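Local coordinates for protein ribonucleoside-diphosphate reductase subunit beta (Streptococcus sanguinis, PDB 4N83) that serves as the dimanganese-binding small subunit of a class Ib ribonucleotide reductase, which converts ribonucleotides to deoxyribonucleotides, probably to supply DNA synthesis, at residues V154-T158 with F159-S163; N256-K259 with A260-N263. All blocks are in the same frame, centred on the assembly; numbering follows the deposited sequence.

How the contacts relate
Contact 1 comes first along the chain and spans the junction of helix 148-160 with helix 162-173; contact 2 follows about a hundred residues later, in the last two turns of helix 246-263. Their centres are about 9 Å apart, and helix 148-160 and helix 246-263 pack directly on each other within the all-helical, ferritin-like bundle. V154, T158, F159 and Y162 of contact 1 meet A260, N263, A257 and N256 of contact 2; F159 CD1 lies 3.6 Å from A257 CB. Contact 1 reaches the manganese pair through E157, whereas contact 2 supplies a second layer, backing the side of helix 148-160 that faces away from the metals.

Contact 1 (V154-T158 with F159-S163). With MN (manganese (II) ion), chain I; MN (manganese (II) ion), chain J.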
loop_
_atom_site.group_PDB
_atom_site.type_symbol
_atom_site.label_atom_id
_atom_site.label_comp_id
_atom_site.label_asym_id
_atom_site.label_seq_id
_atom_site.Cartn_x
_atom_site.Cartn_y
_atom_site.Cartn_z
ATOM N N VAL A 154 -1.667 -14.049 -11.261
ATOM C CA VAL A 154 -0.574 -15.023 -11.215
ATOM C C VAL A 154 0.005 -15.237 -12.615
ATOM O O VAL A 154 1.223 -15.218 -12.786
ATOM C CB VAL A 154 -1.023 -16.370 -10.600
ATOM C CG1 VAL A 154 0.057 -17.435 -10.762
ATOM C CG2 VAL A 154 -1.362 -16.190 -9.126
ATOM N N PHE A 155 -0.860 -15.436 -13.609
ATOM C CA PHE A 155 -0.410 -15.530 -15.003
ATOM C C PHE A 155 0.329 -14.265 -15.427
ATOM O O PHE A 155 1.338 -14.337 -16.127
ATOM C CB PHE A 155 -1.584 -15.747 -15.971
ATOM C CG PHE A 155 -2.053 -17.176 -16.082
ATOM C CD1 PHE A 155 -1.151 -18.239 -16.111
ATOM C CD2 PHE A 155 -3.408 -17.452 -16.212
ATOM C CE1 PHE A 155 -1.600 -19.544 -16.229
ATOM C CE2 PHE A 155 -3.859 -18.755 -16.336
ATOM C CZ PHE A 155 -2.955 -19.802 -16.342
ATOM N N LEU A 156 -0.188 -13.113 -15.009
ATOM C CA LEU A 156 0.387 -11.826 -15.386
ATOM C C LEU A 156 1.847 -11.726 -14.959
ATOM O O LEU A 156 2.742 -11.657 -15.800
ATOM C CB LEU A 156 -0.425 -10.675 -14.773
ATOM C CG LEU A 156 0.074 -9.240 -14.973
ATOM C CD1 LEU A 156 0.356 -8.951 -16.439
ATOM C CD2 LEU A 156 -0.940 -8.252 -14.416
ATOM N N GLU A 157 2.079 -11.762 -13.651
ATOM C CA GLU A 157 3.384 -11.421 -13.084
ATOM C C GLU A 157 4.344 -12.601 -12.886
ATOM O O GLU A 157 5.550 -12.388 -12.753
ATOM C CB GLU A 157 3.182 -10.670 -11.769
ATOM C CG GLU A 157 2.374 -9.396 -11.947
ATOM C CD GLU A 157 2.228 -8.610 -10.664
ATOM O OE1 GLU A 157 1.636 -9.144 -9.702
ATOM O OE2 GLU A 157 2.706 -7.459 -10.620
ATOM N N THR A 158 3.821 -13.828 -12.873
ATOM C CA THR A 158 4.653 -15.027 -12.700
ATOM C C THR A 158 5.080 -15.656 -14.034
ATOM O O THR A 158 6.040 -16.427 -14.071
ATOM C CB THR A 158 3.927 -16.111 -11.869
ATOM O OG1 THR A 158 3.126 -15.493 -10.853
ATOM C CG2 THR A 158 4.925 -17.065 -11.217
ATOM N N PHE A 159 4.378 -15.321 -15.119
ATOM C CA PHE A 159 4.564 -15.994 -16.410
ATOM C C PHE A 159 4.876 -15.019 -17.554
ATOM O O PHE A 159 5.978 -15.048 -18.105
ATOM C CB PHE A 159 3.331 -16.871 -16.711
ATOM C CG PHE A 159 2.995 -17.002 -18.175
ATOM C CD1 PHE A 159 3.877 -17.610 -19.060
ATOM C CD2 PHE A 159 1.780 -16.534 -18.662
ATOM C CE1 PHE A 159 3.561 -17.731 -20.403
ATOM C CE2 PHE A 159 1.459 -16.656 -20.003
ATOM C CZ PHE A 159 2.351 -17.255 -20.875
ATOM N N LEU A 160 3.919 -14.162 -17.903
ATOM C CA LEU A 160 4.055 -13.290 -19.080
ATOM C C LEU A 160 4.792 -11.971 -18.808
ATOM O O LEU A 160 5.031 -11.191 -19.733
ATOM C CB LEU A 160 2.687 -13.038 -19.734
ATOM C CG LEU A 160 1.586 -12.327 -18.935
ATOM C CD1 LEU A 160 1.672 -10.813 -19.077
ATOM C CD2 LEU A 160 0.213 -12.826 -19.367
ATOM N N PHE A 161 5.146 -11.723 -17.548
ATOM C CA PHE A 161 6.079 -10.644 -17.200
ATOM C C PHE A 161 7.504 -11.003 -17.639
ATOM O O PHE A 161 8.311 -10.120 -17.932
ATOM C CB PHE A 161 6.068 -10.370 -15.685
ATOM C CG PHE A 161 5.400 -9.075 -15.292
ATOM C CD1 PHE A 161 6.099 -8.109 -14.578
ATOM C CD2 PHE A 161 4.075 -8.825 -15.621
ATOM C CE1 PHE A 161 5.492 -6.922 -14.205
ATOM C CE2 PHE A 161 3.463 -7.640 -15.251
ATOM C CZ PHE A 161 4.173 -6.685 -14.544
ATOM N N TYR A 162 7.798 -12.301 -17.689
ATOM C CA TYR A 162 9.156 -12.789 -17.938
ATOM C C TYR A 162 9.606 -12.696 -19.398
ATOM O O TYR A 162 10.787 -12.892 -19.691
ATOM C CB TYR A 162 9.307 -14.221 -17.417
ATOM C CG TYR A 162 9.356 -14.290 -15.907
ATOM C CD1 TYR A 162 8.192 -14.208 -15.148
ATOM C CD2 TYR A 162 10.569 -14.417 -15.236
ATOM C CE1 TYR A 162 8.235 -14.261 -13.766
ATOM C CE2 TYR A 162 10.619 -14.473 -13.852
ATOM C CZ TYR A 162 9.449 -14.395 -13.124
ATOM O OH TYR A 162 9.491 -14.450 -11.751
ATOM N N SER A 163 8.676 -12.402 -20.306
ATOM C CA SER A 163 9.032 -12.034 -21.677
ATOM C C SER A 163 9.910 -10.782 -21.662
ATOM O O SER A 163 10.829 -10.646 -22.471
ATOM C CB SER A 163 7.778 -11.771 -22.515
ATOM O OG SER A 163 6.962 -10.776 -21.919
HETATM MN MN MN I . 1.905 -8.992 -7.756
HETATM MN MN MN J . 4.655 -6.071 -10.267
#
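E157 and F161 lie side by side where helix 148-160 widens into a pi-type turn, an interruption in one of the metal-carrying helices of this ferritin-like bundle. From CB, E157 turns its CG beside the backbone N (chi1 -59°), and that methylene sits over one face of the F161 ring, 4.1 Å from its centroid, a CH-pi contact offset toward the rim. The chain stays extended beyond CG, carrying CD to the metals with the carboxylate steeply inclined to the ring, 79° between the planes. At the tip the two oxygens part company: OE1 binds the chain I manganese at 2.0 Å and OE2 the chain J manganese at 2.4 Å. Glutamate suits the place because one carboxylate can bridge both ions; E191 and H194 are further ligands of the first, D66, E97 and H100 of the second.

The widened turn is marked by F155 O, which accepts a nearly straight bond from L160 N, five residues on, at 3.1 Å, and a weak one from F159 N. One residue earlier, V154 O is gripped twice, by T158 N and by T158 OG1, which at 2.7 Å approaches in the carbonyl plane on a lone pair; the buried hydroxyl is satisfied within its own helix. L156 suits this apolar side: CD1 touches L160 CD1 and lies at the edge of the F161 ring, in its plane, 3.6 Å from CE2.

Contact 2 (N256-K259 with A260-N263); sequences NANK and ALMN
N256 and A260 begin a run of four regular alpha-helical bonds that carries helix 246-263 through its last two turns. A260 N donates to N256 O, L261 N to A257 O, M262 N to N258 O and N263 N to K259 O, the last at 2.9 Å. Every backbone N-H from A260 to N263 therefore has an acceptor one turn back, and the four carbonyls of N256-K259 are used in the same step.

The amide of N258 finds its polar partners elsewhere. The residue is buried, yet both ends of its amide are satisfied outside the segments: OD1 accepts a bond from F270 N and a weak one from L269 N, while ND2 is hydrogen-bonded as well. With CG set beside the backbone N, opposite the carbonyl carbon (chi1 -58°), the amide is turned to F270 N. Asparagine suits this spot because a short amide can meet main-chain groups of the loop that follows the helix. L261 CD1 lies 4.0 Å from N258 OD1, and the leucine packs toward M221, Y222 and L225 of helix 211-240. K259, partly exposed, keeps an extended chain that takes NZ to a weak bond with Y255 OH. At the helix end, N263 OD1 stands 3.1 Å from K259 O; these are two acceptors, so no bond joins them, and the carbonyl is served by N263 N instead. N263 O receives a weak bond from Q203 NE2.

Small A257 and A260 leave room for helix 148-160 to pack close, whereas M262 lies on the exposed side, its chain bent at the thioether (chi3 -71°). With these four N-H groups and four carbonyls paired along the helix, the N258 amide can turn outward, and its bond from F270 N links the helix to the following loop.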
loop_
_atom_site.group_PDB
_atom_site.type_symbol
_atom_site.label_atom_id
_atom_site.label_comp_id
_atom_site.label_asym_id
_atom_site.label_seq_id
_atom_site.Cartn_x
_atom_site.Cartn_y
_atom_site.Cartn_z
ATOM N N ASN A 256 8.331 -20.526 -17.348
ATOM C CA ASN A 256 7.687 -19.786 -16.258
ATOM C C ASN A 256 6.166 -19.951 -16.199
ATOM O O ASN A 256 5.551 -19.650 -15.176
ATOM C CB ASN A 256 8.044 -18.298 -16.338
ATOM C CG ASN A 256 9.469 -18.018 -15.901
ATOM O OD1 ASN A 256 9.885 -18.427 -14.817
ATOM N ND2 ASN A 256 10.221 -17.314 -16.736
ATOM N N ALA A 257 5.565 -20.420 -17.292
ATOM C CA ALA A 257 4.137 -20.747 -17.312
ATOM C C ALA A 257 3.821 -21.868 -16.323
ATOM O O ALA A 257 2.747 -21.894 -15.722
ATOM C CB ALA A 257 3.704 -21.146 -18.716
ATOM N N ASN A 258 4.773 -22.784 -16.159
ATOM C CA ASN A 258 4.636 -23.902 -15.229
ATOM C C ASN A 258 4.691 -23.457 -13.767
ATOM O O ASN A 258 4.033 -24.049 -12.910
ATOM C CB ASN A 258 5.727 -24.943 -15.496
ATOM C CG ASN A 258 5.697 -25.470 -16.922
ATOM O OD1 ASN A 258 4.629 -25.607 -17.522
ATOM N ND2 ASN A 258 6.871 -25.765 -17.473
ATOM N N LYS A 259 5.481 -22.422 -13.490
ATOM C CA LYS A 259 5.571 -21.856 -12.142
ATOM C C LYS A 259 4.278 -21.143 -11.751
ATOM O O LYS A 259 3.853 -21.209 -10.597
ATOM C CB LYS A 259 6.759 -20.895 -12.036
ATOM C CG LYS A 259 8.108 -21.587 -12.141
ATOM C CD LYS A 259 9.260 -20.617 -11.940
ATOM C CE LYS A 259 10.593 -21.349 -11.921
ATOM N NZ LYS A 259 11.752 -20.416 -11.899
ATOM N N ALA A 260 3.659 -20.465 -12.717
ATOM C CA ALA A 260 2.343 -19.854 -12.519
ATOM C C ALA A 260 1.292 -20.929 -12.240
ATOM O O ALA A 260 0.407 -20.742 -11.403
ATOM C CB ALA A 260 1.950 -19.034 -13.739
ATOM N N LEU A 261 1.400 -22.049 -12.953
ATOM C CA LEU A 261 0.559 -23.220 -12.703
ATOM C C LEU A 261 0.840 -23.816 -11.324
ATOM O O LEU A 261 -0.088 -24.159 -10.590
ATOM C CB LEU A 261 0.787 -24.290 -13.781
ATOM C CG LEU A 261 0.133 -24.036 -15.143
ATOM C CD1 LEU A 261 0.892 -24.740 -16.262
ATOM C CD2 LEU A 261 -1.324 -24.473 -15.124
ATOM N N MET A 262 2.122 -23.929 -10.982
ATOM C CA MET A 262 2.538 -24.547 -9.724
ATOM C C MET A 262 2.110 -23.735 -8.502
ATOM O O MET A 262 1.787 -24.306 -7.460
ATOM C CB MET A 262 4.055 -24.757 -9.710
ATOM C CG MET A 262 4.552 -25.604 -8.546
ATOM S SD MET A 262 6.058 -26.517 -8.930
ATOM C CE MET A 262 5.431 -27.758 -10.063
ATOM N N ASN A 263 2.110 -22.409 -8.630
ATOM C CA ASN A 263 1.622 -21.535 -7.561
ATOM C C ASN A 263 0.117 -21.685 -7.351
ATOM O O ASN A 263 -0.353 -21.693 -6.214
ATOM C CB ASN A 263 1.957 -20.068 -7.853
ATOM C CG ASN A 263 3.446 -19.774 -7.780
ATOM O OD1 ASN A 263 3.951 -18.923 -8.510
ATOM N ND2 ASN A 263 4.154 -20.469 -6.897
#